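Local atomic coordinates of internalin (Listeria monocytogenes serotype 4b, PDB entry 4FMZ), a protein that probably helps the bacterium adhere to and invade host cells, offering a curved leucine-rich-repeat surface as other internalins do. Residues 48-53 with 70-75; 289-294 with 313-318; 123-128 with 149-154; 9-14 with 35-40. All blocks are in the same frame, centred on the assembly; numbering follows the deposited sequence.

Interaction 1. Residues 48-53 with 70-75; sequences KLVVAG and YLNLNG. With EDO (1,2-ethanediol), chain D.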
loop_
_atom_site.group_PDB
_atom_site.type_symbol
_atom_site.label_atom_id
_atom_site.label_comp_id
_atom_site.label_asym_id
_atom_site.label_seq_id
_atom_site.Cartn_x
_atom_site.Cartn_y
_atom_site.Cartn_z
ATOM N N LYS A 48 -4.611 5.171 25.043
ATOM C CA LYS A 48 -4.605 4.110 24.037
ATOM C C LYS A 48 -5.765 3.138 24.278
ATOM O O LYS A 48 -5.925 2.605 25.389
ATOM C CB LYS A 48 -3.253 3.373 24.082
ATOM C CG LYS A 48 -3.117 2.187 23.134
ATOM C CD LYS A 48 -1.673 1.689 23.089
ATOM C CE LYS A 48 -1.501 0.480 22.202
ATOM N NZ LYS A 48 -0.078 0.073 22.098
ATOM N N LEU A 49 -6.575 2.917 23.238
ATOM C CA LEU A 49 -7.691 1.963 23.279
ATOM C C LEU A 49 -7.688 1.121 22.016
ATOM O O LEU A 49 -7.611 1.660 20.907
ATOM C CB LEU A 49 -9.050 2.666 23.469
ATOM C CG LEU A 49 -10.298 1.769 23.626
ATOM C CD1 LEU A 49 -10.370 1.128 25.010
ATOM C CD2 LEU A 49 -11.565 2.557 23.366
ATOM N N VAL A 50 -7.758 -0.214 22.194
ATOM C CA VAL A 50 -7.765 -1.176 21.095
ATOM C C VAL A 50 -8.963 -2.106 21.262
ATOM O O VAL A 50 -9.005 -2.898 22.207
ATOM C CB VAL A 50 -6.428 -1.973 20.989
ATOM C CG1 VAL A 50 -6.499 -3.039 19.884
ATOM C CG2 VAL A 50 -5.240 -1.047 20.749
ATOM N N VAL A 51 -9.954 -1.989 20.369
ATOM C CA VAL A 51 -11.137 -2.878 20.355
ATOM C C VAL A 51 -11.250 -3.315 18.893
ATOM O O VAL A 51 -12.014 -2.739 18.111
ATOM C CB VAL A 51 -12.466 -2.284 20.946
ATOM C CG1 VAL A 51 -13.563 -3.353 21.053
ATOM C CG2 VAL A 51 -12.237 -1.642 22.307
ATOM N N ALA A 52 -10.400 -4.276 18.507
ATOM C CA ALA A 52 -10.310 -4.735 17.130
ATOM C C ALA A 52 -10.914 -6.150 16.922
ATOM O O ALA A 52 -10.775 -7.032 17.768
ATOM C CB ALA A 52 -8.858 -4.705 16.666
ATOM N N GLY A 53 -11.553 -6.332 15.768
ATOM C CA GLY A 53 -12.149 -7.596 15.357
ATOM C C GLY A 53 -13.314 -8.066 16.203
ATOM O O GLY A 53 -13.426 -9.265 16.460
ATOM N N TYR A 70 -4.247 7.266 20.661
ATOM C CA TYR A 70 -4.164 6.083 19.820
ATOM C C TYR A 70 -5.452 5.274 19.954
ATOM O O TYR A 70 -5.828 4.864 21.049
ATOM C CB TYR A 70 -2.919 5.276 20.240
ATOM C CG TYR A 70 -2.621 3.999 19.486
ATOM C CD1 TYR A 70 -3.414 2.866 19.654
ATOM C CD2 TYR A 70 -1.449 3.867 18.743
ATOM C CE1 TYR A 70 -3.092 1.659 19.040
ATOM C CE2 TYR A 70 -1.116 2.662 18.126
ATOM C CZ TYR A 70 -1.951 1.566 18.261
ATOM O OH TYR A 70 -1.622 0.375 17.669
ATOM N N LEU A 71 -6.129 5.057 18.830
ATOM C CA LEU A 71 -7.383 4.333 18.817
ATOM C C LEU A 71 -7.425 3.370 17.658
ATOM O O LEU A 71 -7.310 3.792 16.504
ATOM C CB LEU A 71 -8.571 5.318 18.753
ATOM C CG LEU A 71 -9.958 4.680 18.619
ATOM C CD1 LEU A 71 -10.325 3.858 19.854
ATOM C CD2 LEU A 71 -10.994 5.726 18.351
ATOM N N ASN A 72 -7.595 2.075 17.968
ATOM C CA ASN A 72 -7.687 1.022 16.972
ATOM C C ASN A 72 -9.056 0.329 17.075
ATOM O O ASN A 72 -9.308 -0.442 18.007
ATOM C CB ASN A 72 -6.529 0.022 17.128
ATOM C CG ASN A 72 -6.573 -1.149 16.179
ATOM O OD1 ASN A 72 -7.510 -1.337 15.396
ATOM N ND2 ASN A 72 -5.576 -2.002 16.276
ATOM N N LEU A 73 -9.920 0.593 16.090
ATOM C CA LEU A 73 -11.252 -0.001 16.016
ATOM C C LEU A 73 -11.410 -0.781 14.702
ATOM O O LEU A 73 -12.508 -0.855 14.130
ATOM C CB LEU A 73 -12.339 1.066 16.162
ATOM C CG LEU A 73 -12.455 1.744 17.531
ATOM C CD1 LEU A 73 -13.378 2.917 17.456
ATOM C CD2 LEU A 73 -12.949 0.757 18.617
ATOM N N ASN A 74 -10.312 -1.426 14.277
ATOM C CA ASN A 74 -10.248 -2.288 13.089
ATOM C C ASN A 74 -11.238 -3.420 13.172
ATOM O O ASN A 74 -11.406 -3.986 14.257
ATOM C CB ASN A 74 -8.862 -2.941 12.996
ATOM C CG ASN A 74 -7.878 -2.255 12.128
ATOM O OD1 ASN A 74 -8.046 -2.183 10.909
ATOM N ND2 ASN A 74 -6.775 -1.848 12.728
ATOM N N GLY A 75 -11.843 -3.776 12.041
ATOM C CA GLY A 75 -12.730 -4.932 11.941
ATOM C C GLY A 75 -13.953 -4.995 12.838
ATOM O O GLY A 75 -14.158 -6.001 13.515
HETATM C C1 EDO D . -3.704 4.135 28.556
HETATM O O1 EDO D . -4.713 3.521 27.776
HETATM C C2 EDO D . -2.340 3.511 28.236
HETATM O O2 EDO D . -1.373 4.171 29.024
#

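Interaction 2. Residues 289-294 with 313-318; sequences LNSLFL and LTTLFL. With EDO (1,2-ethanediol), chain F; EDO (1,2-ethanediol), chain G.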
loop_
_atom_site.group_PDB
_atom_site.type_symbol
_atom_site.label_atom_id
_atom_site.label_comp_id
_atom_site.label_asym_id
_atom_site.label_seq_id
_atom_site.Cartn_x
_atom_site.Cartn_y
_atom_site.Cartn_z
ATOM N N LEU A 289 21.185 -11.362 -9.728
ATOM C CA LEU A 289 19.791 -11.835 -9.758
ATOM C C LEU A 289 19.572 -13.160 -8.986
ATOM O O LEU A 289 20.376 -14.079 -9.122
ATOM C CB LEU A 289 19.325 -12.045 -11.214
ATOM C CG LEU A 289 18.821 -10.818 -11.979
ATOM C CD1 LEU A 289 18.736 -11.120 -13.491
ATOM C CD2 LEU A 289 17.471 -10.327 -11.425
ATOM N N ASN A 290 18.487 -13.242 -8.183
ATOM C CA ASN A 290 18.109 -14.456 -7.443
ATOM C C ASN A 290 16.826 -15.053 -8.011
ATOM O O ASN A 290 16.611 -16.256 -7.905
ATOM C CB ASN A 290 17.913 -14.171 -5.929
ATOM C CG ASN A 290 19.158 -13.735 -5.187
ATOM O OD1 ASN A 290 19.108 -12.849 -4.332
ATOM N ND2 ASN A 290 20.299 -14.364 -5.461
ATOM N N SER A 291 15.941 -14.197 -8.548
ATOM C CA SER A 291 14.645 -14.618 -9.074
ATOM C C SER A 291 14.410 -13.965 -10.408
ATOM O O SER A 291 14.503 -12.734 -10.536
ATOM C CB SER A 291 13.523 -14.269 -8.100
ATOM O OG SER A 291 13.845 -14.714 -6.793
ATOM N N LEU A 292 14.120 -14.799 -11.407
ATOM C CA LEU A 292 13.922 -14.345 -12.776
ATOM C C LEU A 292 12.711 -15.012 -13.372
ATOM O O LEU A 292 12.654 -16.241 -13.449
ATOM C CB LEU A 292 15.192 -14.640 -13.604
ATOM C CG LEU A 292 15.208 -14.315 -15.102
ATOM C CD1 LEU A 292 14.981 -12.821 -15.365
ATOM C CD2 LEU A 292 16.525 -14.711 -15.694
ATOM N N PHE A 293 11.728 -14.203 -13.789
ATOM C CA PHE A 293 10.492 -14.718 -14.386
ATOM C C PHE A 293 10.431 -14.283 -15.852
ATOM O O PHE A 293 10.239 -13.099 -16.156
ATOM C CB PHE A 293 9.263 -14.251 -13.594
ATOM C CG PHE A 293 9.282 -14.695 -12.144
ATOM C CD1 PHE A 293 9.885 -13.913 -11.167
ATOM C CD2 PHE A 293 8.743 -15.917 -11.768
ATOM C CE1 PHE A 293 9.935 -14.339 -9.837
ATOM C CE2 PHE A 293 8.797 -16.346 -10.434
ATOM C CZ PHE A 293 9.380 -15.551 -9.477
ATOM N N LEU A 294 10.643 -15.253 -16.754
ATOM C CA LEU A 294 10.679 -15.045 -18.198
ATOM C C LEU A 294 9.658 -15.912 -18.944
ATOM O O LEU A 294 9.708 -15.981 -20.168
ATOM C CB LEU A 294 12.099 -15.319 -18.736
ATOM C CG LEU A 294 13.095 -14.155 -18.627
ATOM C CD1 LEU A 294 14.511 -14.648 -18.826
ATOM C CD2 LEU A 294 12.795 -13.068 -19.645
ATOM N N LEU A 313 20.804 -17.522 -9.209
ATOM C CA LEU A 313 19.366 -17.748 -9.361
ATOM C C LEU A 313 18.893 -18.891 -8.487
ATOM O O LEU A 313 19.506 -19.963 -8.490
ATOM C CB LEU A 313 18.985 -18.060 -10.832
ATOM C CG LEU A 313 18.965 -16.906 -11.845
ATOM C CD1 LEU A 313 18.587 -17.426 -13.222
ATOM C CD2 LEU A 313 18.005 -15.803 -11.439
ATOM N N THR A 314 17.816 -18.659 -7.726
ATOM C CA THR A 314 17.202 -19.710 -6.913
ATOM C C THR A 314 15.797 -19.988 -7.476
ATOM O O THR A 314 15.260 -21.078 -7.269
ATOM C CB THR A 314 17.198 -19.384 -5.413
ATOM O OG1 THR A 314 16.526 -18.152 -5.217
ATOM C CG2 THR A 314 18.600 -19.331 -4.812
ATOM N N THR A 315 15.231 -19.012 -8.223
ATOM C CA THR A 315 13.934 -19.141 -8.884
ATOM C C THR A 315 14.077 -18.755 -10.357
ATOM O O THR A 315 14.611 -17.688 -10.677
ATOM C CB THR A 315 12.867 -18.321 -8.154
ATOM O OG1 THR A 315 12.739 -18.842 -6.834
ATOM C CG2 THR A 315 11.518 -18.389 -8.826
ATOM N N LEU A 316 13.598 -19.632 -11.252
ATOM C CA LEU A 316 13.643 -19.370 -12.685
ATOM C C LEU A 316 12.391 -19.888 -13.373
ATOM O O LEU A 316 12.133 -21.097 -13.375
ATOM C CB LEU A 316 14.908 -19.973 -13.318
ATOM C CG LEU A 316 15.035 -19.875 -14.841
ATOM C CD1 LEU A 316 15.198 -18.409 -15.318
ATOM C CD2 LEU A 316 16.155 -20.730 -15.321
ATOM N N PHE A 317 11.605 -18.968 -13.933
ATOM C CA PHE A 317 10.405 -19.326 -14.686
ATOM C C PHE A 317 10.663 -19.114 -16.173
ATOM O O PHE A 317 11.126 -18.042 -16.587
ATOM C CB PHE A 317 9.173 -18.542 -14.211
ATOM C CG PHE A 317 8.485 -19.075 -12.963
ATOM C CD1 PHE A 317 9.222 -19.645 -11.922
ATOM C CD2 PHE A 317 7.115 -18.939 -12.797
ATOM C CE1 PHE A 317 8.587 -20.139 -10.769
ATOM C CE2 PHE A 317 6.485 -19.396 -11.629
ATOM C CZ PHE A 317 7.226 -19.979 -10.617
ATOM N N LEU A 318 10.420 -20.163 -16.973
ATOM C CA LEU A 318 10.656 -20.120 -18.415
ATOM C C LEU A 318 9.575 -20.823 -19.216
ATOM O O LEU A 318 9.728 -20.925 -20.425
ATOM C CB LEU A 318 12.011 -20.770 -18.754
ATOM C CG LEU A 318 13.269 -19.969 -18.479
ATOM C CD1 LEU A 318 14.477 -20.838 -18.604
ATOM C CD2 LEU A 318 13.381 -18.768 -19.408
HETATM C C1 EDO F . 14.136 -12.346 -4.620
HETATM O O1 EDO F . 13.663 -13.253 -3.626
HETATM C C2 EDO F . 15.013 -11.238 -3.989
HETATM O O2 EDO F . 16.217 -11.783 -3.463
HETATM C C1 EDO G . 11.252 -23.952 -20.623
HETATM O O1 EDO G . 10.301 -23.275 -21.440
HETATM C C2 EDO G . 11.316 -25.411 -21.089
HETATM O O2 EDO G . 9.989 -25.917 -21.111
HETATM O O HOH W 1 14.240 -17.018 -5.564
#

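Interaction 3. Residues 123-128 with 149-154; sequences SDISPL and SPLSNM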
loop_
_atom_site.group_PDB
_atom_site.type_symbol
_atom_site.label_atom_id
_atom_site.label_comp_id
_atom_site.label_asym_id
_atom_site.label_seq_id
_atom_site.Cartn_x
_atom_site.Cartn_y
_atom_site.Cartn_z
ATOM N N SER A 123 -16.352 7.814 -0.249
ATOM C CA SER A 123 -16.288 8.380 -1.589
ATOM C C SER A 123 -15.928 9.866 -1.522
ATOM O O SER A 123 -15.401 10.400 -2.491
ATOM C CB SER A 123 -17.608 8.177 -2.325
ATOM O OG SER A 123 -18.682 8.759 -1.606
ATOM N N ASP A 124 -16.191 10.525 -0.378
ATOM C CA ASP A 124 -15.882 11.934 -0.161
ATOM C C ASP A 124 -14.813 12.075 0.936
ATOM O O ASP A 124 -15.113 11.902 2.122
ATOM C CB ASP A 124 -17.168 12.708 0.203
ATOM C CG ASP A 124 -17.001 14.199 0.442
ATOM O OD1 ASP A 124 -15.880 14.714 0.242
ATOM O OD2 ASP A 124 -17.993 14.850 0.819
ATOM N N ILE A 125 -13.572 12.398 0.542
ATOM C CA ILE A 125 -12.478 12.556 1.503
ATOM C C ILE A 125 -12.152 14.044 1.761
ATOM O O ILE A 125 -11.118 14.333 2.369
ATOM C CB ILE A 125 -11.211 11.742 1.144
ATOM C CG1 ILE A 125 -10.665 12.077 -0.270
ATOM C CG2 ILE A 125 -11.475 10.242 1.310
ATOM C CD1 ILE A 125 -9.217 11.824 -0.446
ATOM N N SER A 126 -13.066 14.974 1.399
ATOM C CA SER A 126 -12.858 16.407 1.672
ATOM C C SER A 126 -12.645 16.683 3.192
ATOM O O SER A 126 -11.815 17.546 3.491
ATOM C CB SER A 126 -13.975 17.267 1.094
ATOM O OG SER A 126 -15.240 16.899 1.613
ATOM N N PRO A 127 -13.205 15.909 4.167
ATOM C CA PRO A 127 -12.882 16.192 5.585
ATOM C C PRO A 127 -11.400 15.962 5.950
ATOM O O PRO A 127 -10.981 16.367 7.028
ATOM C CB PRO A 127 -13.778 15.218 6.360
ATOM C CG PRO A 127 -14.893 14.898 5.426
ATOM C CD PRO A 127 -14.234 14.854 4.072
ATOM N N LEU A 128 -10.600 15.362 5.049
ATOM C CA LEU A 128 -9.161 15.141 5.277
ATOM C C LEU A 128 -8.293 16.352 4.896
ATOM O O LEU A 128 -7.095 16.343 5.180
ATOM C CB LEU A 128 -8.667 13.933 4.460
ATOM C CG LEU A 128 -9.301 12.571 4.740
ATOM C CD1 LEU A 128 -8.577 11.479 3.957
ATOM C CD2 LEU A 128 -9.301 12.252 6.231
ATOM N N SER A 149 -8.345 15.107 -4.593
ATOM C CA SER A 149 -7.938 16.511 -4.423
ATOM C C SER A 149 -7.785 16.943 -2.939
ATOM O O SER A 149 -6.822 17.666 -2.668
ATOM C CB SER A 149 -8.844 17.474 -5.188
ATOM O OG SER A 149 -10.208 17.376 -4.808
ATOM N N PRO A 150 -8.583 16.447 -1.946
ATOM C CA PRO A 150 -8.362 16.878 -0.550
ATOM C C PRO A 150 -7.039 16.392 0.080
ATOM O O PRO A 150 -6.722 16.813 1.187
ATOM C CB PRO A 150 -9.564 16.282 0.191
ATOM C CG PRO A 150 -10.584 16.029 -0.869
ATOM C CD PRO A 150 -9.793 15.606 -2.043
ATOM N N LEU A 151 -6.256 15.543 -0.611
ATOM C CA LEU A 151 -4.949 15.087 -0.104
ATOM C C LEU A 151 -3.815 16.097 -0.383
ATOM O O LEU A 151 -2.763 16.002 0.250
ATOM C CB LEU A 151 -4.542 13.749 -0.748
ATOM C CG LEU A 151 -5.446 12.539 -0.574
ATOM C CD1 LEU A 151 -4.762 11.274 -1.109
ATOM C CD2 LEU A 151 -5.846 12.351 0.864
ATOM N N SER A 152 -4.022 17.019 -1.347
ATOM C CA SER A 152 -3.032 17.958 -1.887
ATOM C C SER A 152 -2.196 18.744 -0.843
ATOM O O SER A 152 -1.037 19.040 -1.145
ATOM C CB SER A 152 -3.679 18.920 -2.878
ATOM O OG SER A 152 -4.605 19.812 -2.280
ATOM N N ASN A 153 -2.731 19.054 0.360
ATOM C CA ASN A 153 -1.957 19.819 1.356
ATOM C C ASN A 153 -1.157 18.937 2.348
ATOM O O ASN A 153 -0.521 19.474 3.258
ATOM C CB ASN A 153 -2.867 20.785 2.134
ATOM C CG ASN A 153 -3.517 21.821 1.248
ATOM O OD1 ASN A 153 -2.889 22.388 0.345
ATOM N ND2 ASN A 153 -4.803 22.067 1.470
HETATM N N MSE A 154 -1.115 17.618 2.131
HETATM C CA MSE A 154 -0.382 16.709 3.028
HETATM C C MSE A 154 1.067 16.590 2.567
HETATM O O MSE A 154 1.518 15.513 2.194
HETATM C CB MSE A 154 -1.055 15.334 3.087
HETATM C CG MSE A 154 -2.419 15.351 3.725
HETATM SE SE MSE A 154 -3.198 13.596 3.556
HETATM C CE MSE A 154 -4.863 13.966 4.482
#

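Interaction 4. Residues 9-14 with 35-40; sequences PAPINQ and TDVVTQ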
loop_
_atom_site.group_PDB
_atom_site.type_symbol
_atom_site.label_atom_id
_atom_site.label_comp_id
_atom_site.label_asym_id
_atom_site.label_seq_id
_atom_site.Cartn_x
_atom_site.Cartn_y
_atom_site.Cartn_z
ATOM N N PRO A 9 -19.641 10.590 37.772
ATOM C CA PRO A 9 -19.316 9.172 37.514
ATOM C C PRO A 9 -20.544 8.362 37.141
ATOM O O PRO A 9 -21.654 8.690 37.559
ATOM C CB PRO A 9 -18.702 8.704 38.841
ATOM C CG PRO A 9 -19.327 9.580 39.873
ATOM C CD PRO A 9 -19.571 10.907 39.212
ATOM N N ALA A 10 -20.352 7.334 36.316
ATOM C CA ALA A 10 -21.461 6.516 35.864
ATOM C C ALA A 10 -20.993 5.117 35.457
ATOM O O ALA A 10 -19.814 4.949 35.132
ATOM C CB ALA A 10 -22.162 7.199 34.686
ATOM N N PRO A 11 -21.889 4.106 35.464
ATOM C CA PRO A 11 -21.484 2.762 35.000
ATOM C C PRO A 11 -20.977 2.781 33.555
ATOM O O PRO A 11 -21.488 3.545 32.726
ATOM C CB PRO A 11 -22.778 1.948 35.115
ATOM C CG PRO A 11 -23.591 2.677 36.154
ATOM C CD PRO A 11 -23.311 4.122 35.859
ATOM N N ILE A 12 -19.950 1.961 33.263
ATOM C CA ILE A 12 -19.375 1.832 31.915
ATOM C C ILE A 12 -20.493 1.594 30.878
ATOM O O ILE A 12 -20.494 2.262 29.841
ATOM C CB ILE A 12 -18.291 0.697 31.835
ATOM C CG1 ILE A 12 -17.069 1.015 32.708
ATOM C CG2 ILE A 12 -17.846 0.431 30.371
ATOM C CD1 ILE A 12 -16.112 -0.149 33.011
ATOM N N ASN A 13 -21.440 0.678 31.163
ATOM C CA ASN A 13 -22.487 0.339 30.196
ATOM C C ASN A 13 -23.605 1.414 30.096
ATOM O O ASN A 13 -24.505 1.272 29.263
ATOM C CB ASN A 13 -23.064 -1.050 30.450
ATOM C CG ASN A 13 -23.824 -1.189 31.746
ATOM O OD1 ASN A 13 -23.800 -0.322 32.622
ATOM N ND2 ASN A 13 -24.505 -2.306 31.889
ATOM N N GLN A 14 -23.540 2.480 30.932
ATOM C CA GLN A 14 -24.439 3.639 30.834
ATOM C C GLN A 14 -23.852 4.640 29.836
ATOM O O GLN A 14 -24.596 5.314 29.113
ATOM C CB GLN A 14 -24.656 4.323 32.195
ATOM C CG GLN A 14 -25.526 5.591 32.139
ATOM C CD GLN A 14 -25.638 6.299 33.470
ATOM O OE1 GLN A 14 -26.029 5.714 34.482
ATOM N NE2 GLN A 14 -25.349 7.589 33.491
ATOM N N THR A 35 -20.854 -3.126 34.317
ATOM C CA THR A 35 -21.807 -2.412 35.187
ATOM C C THR A 35 -21.054 -1.533 36.203
ATOM O O THR A 35 -21.689 -0.727 36.893
ATOM C CB THR A 35 -22.771 -3.379 35.905
ATOM O OG1 THR A 35 -22.032 -4.245 36.762
ATOM C CG2 THR A 35 -23.631 -4.192 34.944
ATOM N N ASP A 36 -19.714 -1.680 36.298
ATOM C CA ASP A 36 -18.886 -0.914 37.234
ATOM C C ASP A 36 -18.823 0.566 36.875
ATOM O O ASP A 36 -18.741 0.927 35.696
ATOM C CB ASP A 36 -17.455 -1.477 37.305
ATOM C CG ASP A 36 -17.331 -2.832 37.968
ATOM O OD1 ASP A 36 -18.302 -3.264 38.640
ATOM O OD2 ASP A 36 -16.253 -3.446 37.856
ATOM N N VAL A 37 -18.847 1.417 37.914
ATOM C CA VAL A 37 -18.784 2.867 37.759
ATOM C C VAL A 37 -17.376 3.290 37.364
ATOM O O VAL A 37 -16.395 2.745 37.872
ATOM C CB VAL A 37 -19.259 3.569 39.060
ATOM C CG1 VAL A 37 -18.760 5.009 39.158
ATOM C CG2 VAL A 37 -20.763 3.553 39.129
ATOM N N VAL A 38 -17.290 4.254 36.444
ATOM C CA VAL A 38 -16.030 4.875 36.061
ATOM C C VAL A 38 -16.147 6.366 36.312
ATOM O O VAL A 38 -17.227 6.938 36.164
ATOM C CB VAL A 38 -15.522 4.551 34.643
ATOM C CG1 VAL A 38 -14.973 3.130 34.592
ATOM C CG2 VAL A 38 -16.594 4.777 33.567
ATOM N N THR A 39 -15.048 6.978 36.745
ATOM C CA THR A 39 -14.989 8.414 37.005
ATOM C C THR A 39 -14.443 9.136 35.771
ATOM O O THR A 39 -13.890 8.500 34.872
ATOM C CB THR A 39 -14.111 8.706 38.238
ATOM O OG1 THR A 39 -12.770 8.303 37.956
ATOM C CG2 THR A 39 -14.612 8.021 39.505
ATOM N N GLN A 40 -14.557 10.473 35.761
ATOM C CA GLN A 40 -14.021 11.309 34.699
ATOM C C GLN A 40 -12.500 11.128 34.636
ATOM O O GLN A 40 -11.940 11.031 33.547
ATOM C CB GLN A 40 -14.389 12.776 34.970
ATOM C CG GLN A 40 -13.951 13.734 33.855
ATOM C CD GLN A 40 -14.274 15.160 34.166
ATOM O OE1 GLN A 40 -15.249 15.469 34.847
ATOM N NE2 GLN A 40 -13.484 16.069 33.635
#

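Interaction 1. Residues 48-53 with 70-75
K48 lays its extended side chain over one face of the Y70 ring, with CE nearer the rim than the centre and 3.7 Å from CE1 of Y70. The ammonium end completes a cation-pi contact, K48 NZ lying 4.7 Å from the ring centroid. The pair sits on the parallel beta ladder of a leucine-rich-repeat solenoid, in which equivalent positions of successive turns stack side by side. Both side chains leave the backbone with CG opposite N (chi1 177° for K48, -179° for Y70), which is why they run alongside each other in one direction. V50 comes at the ring from another side: its CG2 lies near the ring plane, 3.9 Å from CE1 of Y70, and Y94 of the next strand adds an edge-to-face partner. On the other face of the ladder L49 CD2 meets L71 CD1 at 3.9 Å, and L49 also packs against helix 19-29, joining the repeats to the N-terminal part of the protein. The backbones are laced by L49 N to Y70 O, N72 N to L49 O and V51 N to N72 O. Past the strands the ladder continues, G53 N donating to N74 O at 2.8 Å. Beside it N72 OD1 takes two donors: N74 N at 3.0 Å, which makes an Asx turn, and the side-chain N74 ND2 at 2.8 Å, from above the carbonyl plane.

Interaction 2. Residues 289-294 with 313-318
The aromatic contact is an edge-to-face pair: F293 turns its edge into the face of F317, with ring planes 69° apart and centroids 4.8 Å apart. CE2 of F293 hangs over the centre of the F317 ring. The same phenylalanine touches T315, whose CG2, opposite the backbone N (chi1 -62°, measured to OG1), comes within 3.6 Å of F293 CZ. Apolar packing fills the other face of the ladder. L292 and L316 lie alongside each other, L313 CD2 closes to 3.7 Å from L292 CB, and L294 CB meets L318 CD2. Helix 304-308 covers this layer, I307 touching L294, L313, L316 and L318. The polar contacts begin where the strands start. N290 O takes two backbone donors, T314 N at 2.7 Å and T315 N at 3.1 Å; the amide of N290 is held separately, ND2 by N312 O and OD1 by K268 NZ. Further along, L292 N to T315 O, F317 N to L292 O and L294 N to F317 O form the regular parallel ladder. One water ties three hydroxyls together, lying 2.6 Å from S291 OG and 2.7 Å from T315 OG1, with T314 OG1 as the third partner. An ethanediol, probably from the crystallisation liquor, gives L318 O a hydrogen bond from its O1. Helix 304-308 lies in the connection, and phenylalanine, serine and threonine take the outward positions; leucines turned inward from neighbouring parallel strands are the mark of a leucine-rich-repeat solenoid.

Interaction 3. Residues 123-128 with 149-154
A chi1 of 56° sets I125 CG1 between its own backbone N and carbonyl carbon, and chi2 of 155° then stretches CD1 toward the next turn of the chain, where it meets L151 CD2 at 3.7 Å. The same isoleucine branch crosses P150 at about a right angle, CG1 passing the ring at CG and CD. P150 is wedged against backbone as well as side chain: its CB lies 3.3 Å from I125 O and its CG 3.4 Å from S126 CA. Selenomethionine M154 reaches over at the far end, its chain extended out to the methyl (chi3 179°), which brings CE to 3.3 Å from L128 O and 3.8 Å from L128 CB. The contact is therefore built from apolar groups pressed on carbonyl oxygens and aliphatic surfaces, with L151 and M154 also packing on L137 of strand 136-138. Each backbone is shaped from within. In 123-128 an Asx turn leads into the 3-10 segment: D124 OD1 accepts from S126 OG at 2.7 Å and from S126 N at 3.1 Å, both on the same face of the carboxylate. At the start of the other segment S149 OG bonds to OD1 of D147, just before it. Isoleucine, proline and leucine of successive turns fitted against one another in and just before short 3-10 segments, across the solenoid from the strands, are characteristic of the leucine-rich repeats of internalins.

Interaction 4. Residues 9-14 with 35-40
The flat carboxamide of N13 lies alongside T35, the two side chains pointing the same way, with ND2 3.7 Å from CG2 of T35 and OD1 close to T35 CA. The peptide carbonyls are met from different directions. A10 N approaches V38 O in the carbonyl plane at 3.2 Å, whereas V38 N comes to A10 O at 2.9 Å from 42° out of the A10 carbonyl plane. I12 N closes the series on D36 O, also at 2.9 Å, just as the helix starts after P11. The proline rings add apolar contact on the V37 side: P9 CB touches V37 CG1 at 3.7 Å and P11 CD lies 4.2 Å from V37 CG2; P11 CB also rests on the carbonyl oxygen of T35. On the other side I12 CG1 meets V38 CG1 at 3.5 Å, roughly at right angles, and both residues continue onto helix 19-29. D36 OD2 bonds to S33 N, and T35 OG1 pairs with S33 OG. Three backbone bonds thus make a short antiparallel bridge within the N-terminal region that internalins carry ahead of their repeats. P11 faces V37 at the non-hydrogen-bonded position, so its missing N-H costs this pairing no bond, while A10 and I12 on either side of it provide the donors.

From the N terminus, interaction 4 comes first: residues 9-14 and 35-40 close a 20-residue loop that contains helix 19-29, drawing the N-terminal region together. Interaction 1 follows, joining strands 48-50 and 70-72 at the outer end of the repeat ladder; its centre lies about 20 Å from that of interaction 4, and helix 19-29 packs on residues of both. Interaction 3 then links two loops between strands, on another side of the solenoid, and interaction 2 pairs strands 291-293 and 315-317 near the C-terminal end. All four closures run in series, none nesting or crossing. Interactions 1 and 2 belong to the same ladder, their centres about 41 Å apart.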